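Local coordinates for protein soluble epoxide hydrolase (Bacillus megaterium, PDB 4INZ) that has the alpha/beta hydrolase fold, a mixed, mostly parallel beta sheet flanked by helices, with a helical insertion between two of its later strands, at residues W115-G118 against I119-F123; Q171-M174 against E175-N178; L182-L185 against V186-G190; R233-L236 against F237-E241. The protein carries 1 engineered substitution. All coordinates share one frame; numbering follows the deposited sequence.

How the interactions relate
The four local contacts fall into two pairs. Interactions 1 and 4, with centres about 12 Å apart, meet round the F237 ring: T122 OG1 is 3.3 Å from F237 CD2, and W115 CZ3 is 3.7 Å from F237 CZ. Bound PEG, probably from the crystallisation liquor, lies about 4 Å from the side chain of W115 and about 4 Å from that of L236, and may mark a pocket. Interactions 2 and 3 follow each other on helix 169-193, where R183 probably bonds back to D177 O through NH1 at 2.8 Å. Interactions 3 and 4 sit on opposite sides of the chain's centre, their centres about 33 Å apart.

Interaction 1. Residues W115-G118 against I119-F123; sequences WGAG and IGWTF
W115 to G118 meet I119 to T122 one turn further on, a run of i-to-i+4 contacts opening helix 115-126, the helical part of the beta-alpha-beta unit formed with strands 108-112 and 131-137. In the alpha/beta hydrolase fold the tight turn leading from this strand into this helix is the nucleophile elbow, and the contact begins at the elbow, whose last residues, W115 and G116, open the helix. Every touching residue is buried. The backbone follows the regular helical pattern: I119 N binds W115 O at 2.9 Å, while G120 N and W121 N bind G116 O and A117 O in the same way. Two aromatic side chains frame the turn. The W115 indole presents its benzo edge, and I119 CG1 lies in the ring plane there, 4.0 Å from W115 CE3, the two side chains crossing at about a right angle. Y219 and Y220 meet the same indole edge-to-face. W121 turns its CD1 edge back along the helix, 3.1 Å from A117 O and 4.1 Å from A117 CB, while the rest of the indole packs on strands 131-137 and 248-253. At G118 the pattern slackens, for T122 N is 3.4 Å from G118 O, a weak bond. The same oxygen also takes the threonine hydroxyl: placed beside its own backbone N (chi1 -58°), T122 OG1 donates to G118 O at 2.8 Å, nearly along the C=O axis.

Interaction 2. Residues Q171-M174 against E175-N178; sequences QDYM and ERDN
Q171 and E175, one turn apart on helix 169-193, are joined by a nearly straight bond from Q171 NE2 to E175 OE1, 2.9 Å long with an angle of 173° at the hydrogen. The acceptor lies in the plane of the amide, but the amide nitrogen comes from above the carboxylate, and the two planes stand 74° apart. Both chains run extended beyond CG, and beneath them E175 N binds Q171 O. On another side of the helix R176 folds back over D172 and Y173. Its CG occupies the crowded position between backbone N and carbonyl carbon (chi1 69°), which lays the aliphatic stem against D172 O, with R176 CG at 3.1 Å, and brings one face of the guanidinium over Y173 CA. A water bridges Y173 and R176: it donates to Y173 O at 2.7 Å and accepts from R176 NE at 2.9 Å. Farther out, V213 of helix 213-220 touches Q171 and E175, and W164 meets the Y173 ring edge-to-face. D172 OD2 stays 4.1 Å from R176 NH1, beyond a salt bridge, so attraction between the two charges is probably modest; a neutral amide and a bridging water provide the directed side-chain bonds.

Interaction 3. Residues L182-L185 against V186-G190; sequences LRKL and VIDPG
R183 O receives two backbone donors, D188 N and I187 N, in a widened turn of helix 169-193. The bond from D188 N is the better one, 2.8 Å long and bent only to 167° at the hydrogen; I187 N is almost as near, at 2.9 Å, but its 120° angle makes it weak. The bond from D188 N to R183 O, i+5 to i, marks a pi-type turn, a local bulge in an otherwise alpha-helical run. One residue earlier, V186 N still binds L182 O at 3.0 Å, the ordinary i-to-i+4 bond. P189 has no N-H to offer the preceding turn, and its ring instead lies against two carbonyl oxygens, CD at 3.4 Å from K184 O and CG at 3.5 Å from L185 O. K184 and D188 run side by side and point the same way, with K184 CG 3.7 Å from D188 OD2, yet K184 NZ remains 5.5 Å from that oxygen, too far for a salt bridge. R183 CG meets I187 CG1 at 4.2 Å; the arginine chain then bends at chi3 (-79°), carrying its polar end to the backbone oxygens of D177 and N178. Within the fold, helix 198-210 receives L182 on W208, V186 on Y204 and I187 on both; L182 and V186 also reach P48, L185 touches F47 of the same loop, and G190 shares backbone bonding with L196.

Interaction 4. Residues R233-L236 against F237-E241; sequences RKSL and FPLEE
L236 and F237 form the packed part of a loop in the alpha/beta hydrolase fold, on the path by which the chain returns from helix 228-231 to strand 248-253. The two side chains lie side by side and point the same way. L236 CG stands over one face of the F237 ring, a CH-pi contact 3.9 Å from the ring centroid and 17° off its normal, and L236 CD2 adds to it at 3.6 Å from F237 CE2. P140 and I225 also touch the leucine, while L223 touches the phenylalanine. S235 closes the bend from the polar side: its OG, set between backbone N and carbonyl carbon (chi1 55°), donates to F237 O at 2.7 Å, coming from above the carbonyl plane. L239 CB sits 3.9 Å from S235 OG, and beyond it the leucine packs on P142 and Y143 of helix 142-151. Past this point the contact opens toward solvent. P238 is exposed, although its carbonyl oxygen bonds R126, and the acidic pair that follows does not touch residues 233-236. There E240 folds back on the chain itself: E241 N donates to E240 OE1 at 2.9 Å, meeting that oxygen from above the carboxylate plane.

Interaction 1. Residues W115-G118 against I119-F123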
loop_
_atom_site.group_PDB
_atom_site.type_symbol
_atom_site.label_atom_id
_atom_site.label_comp_id
_atom_site.label_asym_id
_atom_site.label_seq_id
_atom_site.Cartn_x
_atom_site.Cartn_y
_atom_site.Cartn_z
ATOM N N TRP A 115 -2.633 -1.819 -1.319
ATOM C CA TRP A 115 -1.927 -2.507 -2.406
ATOM C C TRP A 115 -0.414 -2.437 -2.200
ATOM O O TRP A 115 0.311 -3.379 -2.523
ATOM C CB TRP A 115 -2.302 -1.952 -3.797
ATOM C CG TRP A 115 -3.167 -2.896 -4.584
ATOM C CD1 TRP A 115 -4.502 -2.762 -4.849
ATOM C CD2 TRP A 115 -2.764 -4.134 -5.180
ATOM N NE1 TRP A 115 -4.951 -3.838 -5.581
ATOM C CE2 TRP A 115 -3.905 -4.696 -5.794
ATOM C CE3 TRP A 115 -1.547 -4.822 -5.257
ATOM C CZ2 TRP A 115 -3.865 -5.916 -6.471
ATOM C CZ3 TRP A 115 -1.509 -6.034 -5.938
ATOM C CH2 TRP A 115 -2.661 -6.567 -6.532
ATOM N N GLY A 116 0.058 -1.315 -1.667
ATOM C CA GLY A 116 1.468 -1.160 -1.355
ATOM C C GLY A 116 1.950 -2.201 -0.361
ATOM O O GLY A 116 3.104 -2.625 -0.408
ATOM N N ALA A 117 1.061 -2.605 0.543
ATOM C CA ALA A 117 1.363 -3.654 1.518
ATOM C C ALA A 117 1.340 -5.047 0.881
ATOM O O ALA A 117 2.198 -5.876 1.165
ATOM C CB ALA A 117 0.408 -3.575 2.712
ATOM N N GLY A 118 0.363 -5.309 0.019
ATOM C CA GLY A 118 0.359 -6.546 -0.743
ATOM C C GLY A 118 1.688 -6.724 -1.468
ATOM O O GLY A 118 2.311 -7.790 -1.419
ATOM N N ILE A 119 2.134 -5.659 -2.125
ATOM C CA ILE A 119 3.389 -5.681 -2.864
ATOM C C ILE A 119 4.581 -5.758 -1.912
ATOM O O ILE A 119 5.487 -6.576 -2.092
ATOM C CB ILE A 119 3.522 -4.437 -3.766
ATOM C CG1 ILE A 119 2.386 -4.404 -4.798
ATOM C CG2 ILE A 119 4.894 -4.416 -4.455
ATOM C CD1 ILE A 119 2.164 -3.032 -5.439
ATOM N N GLY A 120 4.561 -4.908 -0.892
ATOM C CA GLY A 120 5.674 -4.781 0.031
ATOM C C GLY A 120 5.943 -6.008 0.882
ATOM O O GLY A 120 7.103 -6.362 1.089
ATOM N N TRP A 121 4.890 -6.648 1.393
ATOM C CA TRP A 121 5.062 -7.898 2.130
ATOM C C TRP A 121 5.724 -8.913 1.209
ATOM O O TRP A 121 6.693 -9.582 1.585
ATOM C CB TRP A 121 3.715 -8.465 2.597
ATOM C CG TRP A 121 3.139 -7.891 3.893
ATOM C CD1 TRP A 121 2.028 -7.104 4.014
ATOM C CD2 TRP A 121 3.615 -8.116 5.232
ATOM N NE1 TRP A 121 1.798 -6.801 5.339
ATOM C CE2 TRP A 121 2.758 -7.412 6.106
ATOM C CE3 TRP A 121 4.690 -8.829 5.774
ATOM C CZ2 TRP A 121 2.937 -7.408 7.490
ATOM C CZ3 TRP A 121 4.869 -8.824 7.150
ATOM C CH2 TRP A 121 3.995 -8.122 7.992
ATOM N N THR A 122 5.191 -9.023 -0.004
ATOM C CA THR A 122 5.717 -9.972 -0.980
ATOM C C THR A 122 7.191 -9.682 -1.278
ATOM O O THR A 122 8.020 -10.594 -1.326
ATOM C CB THR A 122 4.888 -9.956 -2.277
ATOM O OG1 THR A 122 3.524 -10.273 -1.971
ATOM C CG2 THR A 122 5.425 -10.970 -3.278
ATOM N N PHE A 123 7.514 -8.405 -1.457
ATOM C CA PHE A 123 8.888 -7.997 -1.708
ATOM C C PHE A 123 9.807 -8.344 -0.534
ATOM O O PHE A 123 10.926 -8.821 -0.735
ATOM C CB PHE A 123 8.967 -6.494 -1.999
ATOM C CG PHE A 123 10.367 -6.003 -2.214
ATOM C CD1 PHE A 123 10.988 -6.163 -3.448
ATOM C CD2 PHE A 123 11.079 -5.421 -1.177
ATOM C CE1 PHE A 123 12.288 -5.728 -3.647
ATOM C CE2 PHE A 123 12.375 -4.977 -1.371
ATOM C CZ PHE A 123 12.984 -5.136 -2.609
#

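Interaction 2. Residues Q171-M174 against E175-N178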
loop_
_atom_site.group_PDB
_atom_site.type_symbol
_atom_site.label_atom_id
_atom_site.label_comp_id
_atom_site.label_asym_id
_atom_site.label_seq_id
_atom_site.Cartn_x
_atom_site.Cartn_y
_atom_site.Cartn_z
ATOM N N GLN A 171 -14.989 1.089 -13.935
ATOM C CA GLN A 171 -14.205 2.241 -14.368
ATOM C C GLN A 171 -15.085 3.484 -14.481
ATOM O O GLN A 171 -14.749 4.539 -13.950
ATOM C CB GLN A 171 -13.462 1.989 -15.683
ATOM C CG GLN A 171 -12.601 3.178 -16.082
ATOM C CD GLN A 171 -11.735 2.923 -17.296
ATOM O OE1 GLN A 171 -11.716 1.820 -17.846
ATOM N NE2 GLN A 171 -11.001 3.947 -17.720
ATOM N N ASP A 172 -16.210 3.357 -15.176
ATOM C CA ASP A 172 -17.140 4.475 -15.303
ATOM C C ASP A 172 -17.639 4.927 -13.926
ATOM O O ASP A 172 -17.771 6.124 -13.665
ATOM C CB ASP A 172 -18.317 4.108 -16.215
ATOM C CG ASP A 172 -19.423 5.150 -16.194
ATOM O OD1 ASP A 172 -19.262 6.205 -16.848
ATOM O OD2 ASP A 172 -20.460 4.914 -15.528
ATOM N N TYR A 173 -17.907 3.970 -13.042
ATOM C CA TYR A 173 -18.353 4.320 -11.703
ATOM C C TYR A 173 -17.310 5.202 -11.017
ATOM O O TYR A 173 -17.646 6.168 -10.337
ATOM C CB TYR A 173 -18.599 3.074 -10.851
ATOM C CG TYR A 173 -18.845 3.409 -9.404
ATOM C CD1 TYR A 173 -17.793 3.454 -8.496
ATOM C CD2 TYR A 173 -20.123 3.688 -8.941
ATOM C CE1 TYR A 173 -18.004 3.768 -7.175
ATOM C CE2 TYR A 173 -20.345 4.003 -7.615
ATOM C CZ TYR A 173 -19.283 4.041 -6.735
ATOM O OH TYR A 173 -19.496 4.357 -5.408
ATOM N N MET A 174 -16.040 4.867 -11.200
ATOM C CA MET A 174 -14.973 5.600 -10.526
ATOM C C MET A 174 -14.702 6.956 -11.174
ATOM O O MET A 174 -14.448 7.940 -10.473
ATOM C CB MET A 174 -13.682 4.776 -10.476
ATOM C CG MET A 174 -13.776 3.524 -9.608
ATOM S SD MET A 174 -14.126 3.889 -7.873
ATOM C CE MET A 174 -14.349 2.226 -7.255
ATOM N N GLU A 175 -14.764 7.007 -12.505
ATOM C CA GLU A 175 -14.386 8.205 -13.260
ATOM C C GLU A 175 -15.495 9.228 -13.493
ATOM O O GLU A 175 -15.227 10.433 -13.571
ATOM C CB GLU A 175 -13.839 7.813 -14.635
ATOM C CG GLU A 175 -12.553 7.037 -14.641
ATOM C CD GLU A 175 -12.132 6.678 -16.051
ATOM O OE1 GLU A 175 -10.934 6.429 -16.271
ATOM O OE2 GLU A 175 -13.006 6.648 -16.946
ATOM N N ARG A 176 -16.728 8.755 -13.645
ATOM C CA ARG A 176 -17.824 9.618 -14.095
ATOM C C ARG A 176 -18.027 10.824 -13.176
ATOM O O ARG A 176 -17.765 10.753 -11.972
ATOM C CB ARG A 176 -19.132 8.822 -14.205
ATOM C CG ARG A 176 -19.692 8.385 -12.857
ATOM C CD ARG A 176 -20.903 7.448 -12.979
ATOM N NE ARG A 176 -21.356 7.006 -11.656
ATOM C CZ ARG A 176 -22.365 6.165 -11.432
ATOM N NH1 ARG A 176 -23.059 5.654 -12.444
ATOM N NH2 ARG A 176 -22.682 5.839 -10.187
ATOM N N ASP A 177 -18.479 11.931 -13.757
ATOM C CA ASP A 177 -18.810 13.129 -12.997
ATOM C C ASP A 177 -17.695 13.551 -12.051
ATOM O O ASP A 177 -17.855 13.569 -10.827
ATOM C CB ASP A 177 -20.122 12.928 -12.250
ATOM C CG ASP A 177 -21.258 12.575 -13.181
ATOM O OD1 ASP A 177 -21.741 13.484 -13.888
ATOM O OD2 ASP A 177 -21.651 11.391 -13.220
ATOM N N ASN A 178 -16.554 13.899 -12.634
ATOM C CA ASN A 178 -15.438 14.396 -11.849
ATOM C C ASN A 178 -14.975 13.363 -10.816
ATOM O O ASN A 178 -14.755 13.688 -9.654
ATOM C CB ASN A 178 -15.844 15.718 -11.185
ATOM C CG ASN A 178 -14.681 16.429 -10.528
ATOM O OD1 ASN A 178 -14.826 17.016 -9.450
ATOM N ND2 ASN A 178 -13.516 16.382 -11.170
HETATM O O HOH W 1 -19.757 7.339 -9.208
#

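Interaction 3. Residues L182-L185 against V186-G190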
loop_
_atom_site.group_PDB
_atom_site.type_symbol
_atom_site.label_atom_id
_atom_site.label_comp_id
_atom_site.label_asym_id
_atom_site.label_seq_id
_atom_site.Cartn_x
_atom_site.Cartn_y
_atom_site.Cartn_z
ATOM N N LEU A 182 -14.572 7.837 -6.800
ATOM C CA LEU A 182 -13.363 7.983 -5.992
ATOM C C LEU A 182 -13.541 9.058 -4.922
ATOM O O LEU A 182 -13.036 8.930 -3.806
ATOM C CB LEU A 182 -12.159 8.306 -6.882
ATOM C CG LEU A 182 -11.773 7.220 -7.889
ATOM C CD1 LEU A 182 -10.751 7.739 -8.897
ATOM C CD2 LEU A 182 -11.246 5.974 -7.172
ATOM N N ARG A 183 -14.259 10.121 -5.268
ATOM C CA ARG A 183 -14.553 11.182 -4.305
ATOM C C ARG A 183 -15.330 10.641 -3.113
ATOM O O ARG A 183 -15.050 10.983 -1.960
ATOM C CB ARG A 183 -15.348 12.314 -4.961
ATOM C CG ARG A 183 -14.509 13.238 -5.820
ATOM C CD ARG A 183 -15.267 14.507 -6.177
ATOM N NE ARG A 183 -16.222 14.309 -7.266
ATOM C CZ ARG A 183 -17.543 14.344 -7.121
ATOM N NH1 ARG A 183 -18.331 14.159 -8.173
ATOM N NH2 ARG A 183 -18.077 14.574 -5.927
ATOM N N LYS A 184 -16.318 9.802 -3.394
ATOM C CA LYS A 184 -17.155 9.275 -2.330
ATOM C C LYS A 184 -16.350 8.316 -1.469
ATOM O O LYS A 184 -16.552 8.230 -0.261
ATOM C CB LYS A 184 -18.393 8.599 -2.916
ATOM C CG LYS A 184 -19.292 9.577 -3.675
ATOM C CD LYS A 184 -20.586 8.934 -4.160
ATOM C CE LYS A 184 -21.503 9.966 -4.816
ATOM N NZ LYS A 184 -20.872 10.642 -5.986
ATOM N N LEU A 185 -15.408 7.624 -2.093
ATOM C CA LEU A 185 -14.602 6.634 -1.397
ATOM C C LEU A 185 -13.602 7.277 -0.438
ATOM O O LEU A 185 -13.495 6.867 0.717
ATOM C CB LEU A 185 -13.887 5.737 -2.411
ATOM C CG LEU A 185 -13.103 4.536 -1.893
ATOM C CD1 LEU A 185 -13.978 3.666 -1.001
ATOM C CD2 LEU A 185 -12.556 3.732 -3.071
ATOM N N VAL A 186 -12.895 8.300 -0.908
ATOM C CA VAL A 186 -11.781 8.880 -0.157
ATOM C C VAL A 186 -11.970 10.340 0.258
ATOM O O VAL A 186 -11.615 10.726 1.373
ATOM C CB VAL A 186 -10.468 8.769 -0.966
ATOM C CG1 VAL A 186 -9.403 9.714 -0.413
ATOM C CG2 VAL A 186 -9.979 7.334 -0.966
ATOM N N ILE A 187 -12.514 11.158 -0.637
ATOM C CA ILE A 187 -12.589 12.592 -0.384
ATOM C C ILE A 187 -13.650 12.949 0.648
ATOM O O ILE A 187 -13.380 13.645 1.628
ATOM C CB ILE A 187 -12.872 13.387 -1.675
ATOM C CG1 ILE A 187 -11.744 13.172 -2.689
ATOM C CG2 ILE A 187 -13.041 14.869 -1.361
ATOM C CD1 ILE A 187 -10.369 13.432 -2.123
ATOM N N ASP A 188 -14.868 12.483 0.421
ATOM C CA ASP A 188 -15.970 12.857 1.293
ATOM C C ASP A 188 -15.696 12.558 2.777
ATOM O O ASP A 188 -15.860 13.433 3.621
ATOM C CB ASP A 188 -17.279 12.240 0.797
ATOM C CG ASP A 188 -17.726 12.826 -0.535
ATOM O OD1 ASP A 188 -17.178 13.877 -0.938
ATOM O OD2 ASP A 188 -18.629 12.245 -1.176
ATOM N N PRO A 189 -15.248 11.336 3.101
ATOM C CA PRO A 189 -14.961 11.072 4.518
ATOM C C PRO A 189 -13.762 11.850 5.083
ATOM O O PRO A 189 -13.779 12.238 6.256
ATOM C CB PRO A 189 -14.701 9.561 4.557
ATOM C CG PRO A 189 -14.502 9.146 3.145
ATOM C CD PRO A 189 -15.267 10.102 2.299
ATOM N N GLY A 190 -12.733 12.070 4.270
ATOM C CA GLY A 190 -11.564 12.798 4.733
ATOM C C GLY A 190 -11.854 14.266 5.004
ATOM O O GLY A 190 -11.315 14.863 5.934
#

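Interaction 4. Residues R233-L236 against F237-E241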
loop_
_atom_site.group_PDB
_atom_site.type_symbol
_atom_site.label_atom_id
_atom_site.label_comp_id
_atom_site.label_asym_id
_atom_site.label_seq_id
_atom_site.Cartn_x
_atom_site.Cartn_y
_atom_site.Cartn_z
ATOM N N ARG A 233 -4.816 -21.527 -1.852
ATOM C CA ARG A 233 -3.402 -21.166 -1.829
ATOM C C ARG A 233 -3.026 -20.628 -0.454
ATOM O O ARG A 233 -3.816 -19.933 0.178
ATOM C CB ARG A 233 -3.083 -20.141 -2.924
ATOM C CG ARG A 233 -3.727 -20.476 -4.260
ATOM C CD ARG A 233 -2.968 -19.901 -5.447
ATOM N NE ARG A 233 -2.387 -20.975 -6.245
ATOM C CZ ARG A 233 -1.718 -20.801 -7.380
ATOM N NH1 ARG A 233 -1.537 -19.582 -7.873
ATOM N NH2 ARG A 233 -1.230 -21.856 -8.022
ATOM N N LYS A 234 -1.820 -20.955 0.004
ATOM C CA LYS A 234 -1.355 -20.528 1.322
ATOM C C LYS A 234 -1.060 -19.030 1.392
ATOM O O LYS A 234 -1.211 -18.409 2.446
ATOM C CB LYS A 234 -0.112 -21.317 1.744
ATOM C CG LYS A 234 -0.375 -22.783 2.090
ATOM C CD LYS A 234 0.254 -23.712 1.059
ATOM C CE LYS A 234 0.125 -25.185 1.464
ATOM N NZ LYS A 234 0.912 -25.516 2.694
ATOM N N SER A 235 -0.632 -18.445 0.278
ATOM C CA SER A 235 -0.307 -17.022 0.275
ATOM C C SER A 235 -0.975 -16.271 -0.877
ATOM O O SER A 235 -1.224 -16.840 -1.939
ATOM C CB SER A 235 1.210 -16.807 0.271
ATOM O OG SER A 235 1.828 -17.489 -0.804
ATOM N N LEU A 236 -1.269 -14.996 -0.650
ATOM C CA LEU A 236 -1.962 -14.173 -1.640
ATOM C C LEU A 236 -1.224 -14.159 -2.982
ATOM O O LEU A 236 -1.839 -14.248 -4.048
ATOM C CB LEU A 236 -2.137 -12.752 -1.103
ATOM C CG LEU A 236 -2.797 -11.722 -2.020
ATOM C CD1 LEU A 236 -4.190 -12.176 -2.437
ATOM C CD2 LEU A 236 -2.855 -10.364 -1.327
ATOM N N PHE A 237 0.099 -14.044 -2.906
ATOM C CA PHE A 237 0.981 -14.176 -4.058
ATOM C C PHE A 237 2.008 -15.266 -3.746
ATOM O O PHE A 237 2.344 -15.483 -2.581
ATOM C CB PHE A 237 1.673 -12.843 -4.349
ATOM C CG PHE A 237 0.715 -11.694 -4.524
ATOM C CD1 PHE A 237 -0.118 -11.634 -5.627
ATOM C CD2 PHE A 237 0.647 -10.677 -3.581
ATOM C CE1 PHE A 237 -1.008 -10.580 -5.789
ATOM C CE2 PHE A 237 -0.238 -9.613 -3.739
ATOM C CZ PHE A 237 -1.064 -9.565 -4.842
ATOM N N PRO A 238 2.497 -15.971 -4.777
ATOM C CA PRO A 238 3.371 -17.127 -4.541
ATOM C C PRO A 238 4.611 -16.793 -3.719
ATOM O O PRO A 238 5.313 -15.826 -4.018
ATOM C CB PRO A 238 3.769 -17.558 -5.957
ATOM C CG PRO A 238 2.627 -17.124 -6.802
ATOM C CD PRO A 238 2.191 -15.799 -6.206
ATOM N N LEU A 239 4.867 -17.599 -2.692
ATOM C CA LEU A 239 6.036 -17.425 -1.844
ATOM C C LEU A 239 6.676 -18.765 -1.509
ATOM O O LEU A 239 5.989 -19.766 -1.307
ATOM C CB LEU A 239 5.664 -16.704 -0.545
ATOM C CG LEU A 239 5.334 -15.217 -0.677
ATOM C CD1 LEU A 239 4.936 -14.615 0.667
ATOM C CD2 LEU A 239 6.520 -14.467 -1.259
ATOM N N GLU A 240 8.001 -18.760 -1.447
ATOM C CA GLU A 240 8.791 -19.919 -1.058
ATOM C C GLU A 240 8.771 -20.106 0.459
ATOM O O GLU A 240 8.632 -21.220 0.958
ATOM C CB GLU A 240 10.235 -19.718 -1.526
ATOM C CG GLU A 240 10.916 -18.454 -0.940
ATOM C CD GLU A 240 10.118 -17.160 -1.150
ATOM O OE1 GLU A 240 9.684 -16.544 -0.142
ATOM O OE2 GLU A 240 9.932 -16.750 -2.321
ATOM N N GLU A 241 8.908 -19.003 1.189
ATOM C CA GLU A 241 9.022 -19.048 2.643
ATOM C C GLU A 241 7.750 -18.603 3.351
ATOM O O GLU A 241 7.040 -17.720 2.868
ATOM C CB GLU A 241 10.193 -18.178 3.105
ATOM C CG GLU A 241 11.478 -18.950 3.307
ATOM C CD GLU A 241 11.338 -20.005 4.383
ATOM O OE1 GLU A 241 11.225 -19.632 5.572
ATOM O OE2 GLU A 241 11.327 -21.207 4.038
#